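Local coordinates for protein Dot/Icm T4SS effector (Legionella pneumophila subsp. pneumophila, PDB 4HFV) that is a Dot/Icm type IV secretion effector, possibly with metaeffector activity, whose precise biochemical role is uncertain, although a succinate-binding site has been observed in it, at residues F154-K157 with H158-V161. Residues are numbered along the deposited sequence; the frame is centred on the assembly and turned at random.
Sequences FAIK and HYSV
Tyr159 packs against Ile156 and Phe154 across a tight turn. Its CB lies beside O of Ile156 at 3.3 Å, with CB of Ile156 at 4.1 Å, a van der Waals contact between two obliquely crossing side chains. CG stands anti to the backbone N (chi1 179°), which sends the ring back toward Phe154. There CD2 meets the carbonyl O of Phe154 at 3.5 Å, the oxygen lying at the ring edge and in its plane, while CE2 approaches CB of Phe154 more loosely. One ring face has the backbone N of Val161 above it, offset toward the rim. At the tip, OH hydrogen-bonds Asp164 in the first turn of helix 161-188. Val55 of helix 49-64 and Leu134 of helix 120-136 also touch this side chain.

Phe154 meets Val161 at about a right angle, CB to CG2 3.7 Å, and its side chain also touches Thr59 and Leu62 of helix 49-64 and Phe133 of helix 120-136. A water binds the two arms of the bend: it donates to O of Phe154 and to O of Tyr159, and accepts from N of Val161 at 2.8 Å. Three backbone polar groups are thereby satisfied. At the bend, where both residues are exposed, CG of Lys157 sits over one face of the His158 imidazole, 3.8 Å from its centroid and 9° off the normal, a CH-pi contact between neighbouring side chains pointing the same way.

The reversal is a type II beta turn from Ile156 to Tyr159: Lys157 is extended, His158 has positive phi, and a weak bond from N of Tyr159 to O of Ile156 (3.0 Å, 135°) closes it. It delivers the chain to Ser160, whose OG caps N of Asp163, an N-cap beginning helix 161-188.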
ATOM      1  N   PHE A 154       2.732  -5.073  22.082  1.00 13.15           N
ATOM      2  CA  PHE A 154       1.461  -4.376  21.933  1.00 12.63           C
ATOM      3  C   PHE A 154       0.232  -5.205  22.292  1.00 20.42           C
ATOM      4  O   PHE A 154      -0.887  -4.798  21.983  1.00 19.35           O
ATOM      5  CB  PHE A 154       1.322  -3.752  20.538  1.00 12.13           C
ATOM      6  CG  PHE A 154       2.218  -2.581  20.321  1.00 12.46           C
ATOM      7  CD1 PHE A 154       3.419  -2.724  19.652  1.00 17.17           C
ATOM      8  CD2 PHE A 154       1.891  -1.333  20.872  1.00 16.39           C
ATOM      9  CE1 PHE A 154       4.280  -1.659  19.483  1.00 21.60           C
ATOM     10  CE2 PHE A 154       2.745  -0.250  20.707  1.00 13.11           C
ATOM     11  CZ  PHE A 154       3.943  -0.403  20.013  1.00 15.12           C
ATOM     12  N   ALA A 155       0.436  -6.345  22.950  1.00 20.63           N
ATOM     13  CA  ALA A 155      -0.672  -7.112  23.512  1.00 27.15           C
ATOM     14  C   ALA A 155      -1.130  -6.421  24.812  1.00 26.96           C
ATOM     15  O   ALA A 155      -0.790  -6.805  25.908  1.00 26.38           O
ATOM     16  CB  ALA A 155      -0.255  -8.577  23.765  1.00 28.33           C
ATOM     17  N   ILE A 156      -1.922  -5.384  24.634  1.00 27.29           N
ATOM     18  CA  ILE A 156      -2.310  -4.475  25.678  1.00 25.03           C
ATOM     19  C   ILE A 156      -3.817  -4.630  25.778  1.00 30.13           C
ATOM     20  O   ILE A 156      -4.528  -4.733  24.736  1.00 17.17           O
ATOM     21  CB  ILE A 156      -1.936  -3.045  25.252  1.00 12.43           C
ATOM     22  CG1 ILE A 156      -0.414  -2.857  25.255  1.00 18.65           C
ATOM     23  CG2 ILE A 156      -2.664  -1.968  26.137  1.00 20.40           C
ATOM     24  CD1 ILE A 156       0.066  -1.565  24.420  1.00 14.70           C
ATOM     25  N   LYS A 157      -4.311  -4.662  27.014  1.00 26.82           N
ATOM     26  CA  LYS A 157      -5.717  -4.897  27.229  1.00 30.68           C
ATOM     27  C   LYS A 157      -6.536  -3.813  26.551  1.00 13.85           C
ATOM     28  O   LYS A 157      -6.213  -2.602  26.652  1.00 19.18           O
ATOM     29  CB  LYS A 157      -6.036  -4.946  28.715  1.00 43.24           C
ATOM     30  CG  LYS A 157      -7.381  -5.596  29.042  1.00 53.49           C
ATOM     31  CD  LYS A 157      -7.655  -5.613  30.553  1.00 59.35           C
ATOM     32  CE  LYS A 157      -7.805  -4.198  31.108  1.00 67.19           C
ATOM     33  NZ  LYS A 157      -7.921  -4.161  32.599  1.00 75.08           N
ATOM     34  N   HIS A 158      -7.597  -4.272  25.894  1.00 23.83           N
ATOM     35  CA  HIS A 158      -8.602  -3.437  25.251  1.00 25.11           C
ATOM     36  C   HIS A 158      -8.019  -2.725  24.077  1.00 24.92           C
ATOM     37  O   HIS A 158      -8.530  -1.685  23.641  1.00 24.65           O
ATOM     38  CB  HIS A 158      -9.223  -2.455  26.268  1.00 26.86           C
ATOM     39  CG  HIS A 158     -10.000  -3.152  27.325  1.00 34.01           C
ATOM     40  ND1 HIS A 158     -10.753  -4.279  27.061  1.00 40.70           N
ATOM     41  CD2 HIS A 158     -10.087  -2.943  28.658  1.00 36.08           C
ATOM     42  CE1 HIS A 158     -11.290  -4.718  28.183  1.00 32.53           C
ATOM     43  NE2 HIS A 158     -10.908  -3.921  29.165  1.00 36.99           N
ATOM     44  N   TYR A 159      -6.937  -3.304  23.569  1.00 21.48           N
ATOM     45  CA  TYR A 159      -6.285  -2.799  22.376  1.00 17.05           C
ATOM     46  C   TYR A 159      -6.005  -3.951  21.379  1.00 20.52           C
ATOM     47  O   TYR A 159      -5.548  -5.020  21.775  1.00 14.85           O
ATOM     48  CB  TYR A 159      -4.984  -2.095  22.748  1.00 14.34           C
ATOM     49  CG  TYR A 159      -4.243  -1.567  21.558  1.00 14.76           C
ATOM     50  CD1 TYR A 159      -4.758  -0.543  20.785  1.00 16.82           C
ATOM     51  CD2 TYR A 159      -3.009  -2.108  21.193  1.00 16.29           C
ATOM     52  CE1 TYR A 159      -4.060  -0.078  19.652  1.00 17.91           C
ATOM     53  CE2 TYR A 159      -2.314  -1.642  20.111  1.00 15.22           C
ATOM     54  CZ  TYR A 159      -2.840  -0.620  19.334  1.00 12.50           C
ATOM     55  OH  TYR A 159      -2.099  -0.207  18.231  1.00 13.21           O
ATOM     56  N   SER A 160      -6.291  -3.724  20.102  1.00 16.13           N
ATOM     57  CA  SER A 160      -5.925  -4.665  19.034  1.00 19.25           C
ATOM     58  C   SER A 160      -4.939  -4.013  18.059  1.00 13.02           C
ATOM     59  O   SER A 160      -5.318  -3.192  17.237  1.00 15.43           O
ATOM     60  CB  SER A 160      -7.145  -5.129  18.255  1.00 27.02           C
ATOM     61  OG  SER A 160      -6.732  -5.987  17.177  1.00 25.31           O
ATOM     62  N   VAL A 161      -3.664  -4.358  18.197  1.00 15.61           N
ATOM     63  CA  VAL A 161      -2.630  -3.798  17.351  1.00 15.46           C
ATOM     64  C   VAL A 161      -2.890  -4.180  15.884  1.00 21.24           C
ATOM     65  O   VAL A 161      -2.641  -3.381  14.971  1.00 13.41           O
ATOM     66  CB  VAL A 161      -1.243  -4.223  17.834  1.00 13.82           C
ATOM     67  CG1 VAL A 161      -1.011  -5.771  17.682  1.00 17.66           C
ATOM     68  CG2 VAL A 161      -0.125  -3.470  17.111  1.00 17.74           C
TER
HETATM   69  O   HOH W   1      -3.033  -5.757  20.519  1.00 19.36           O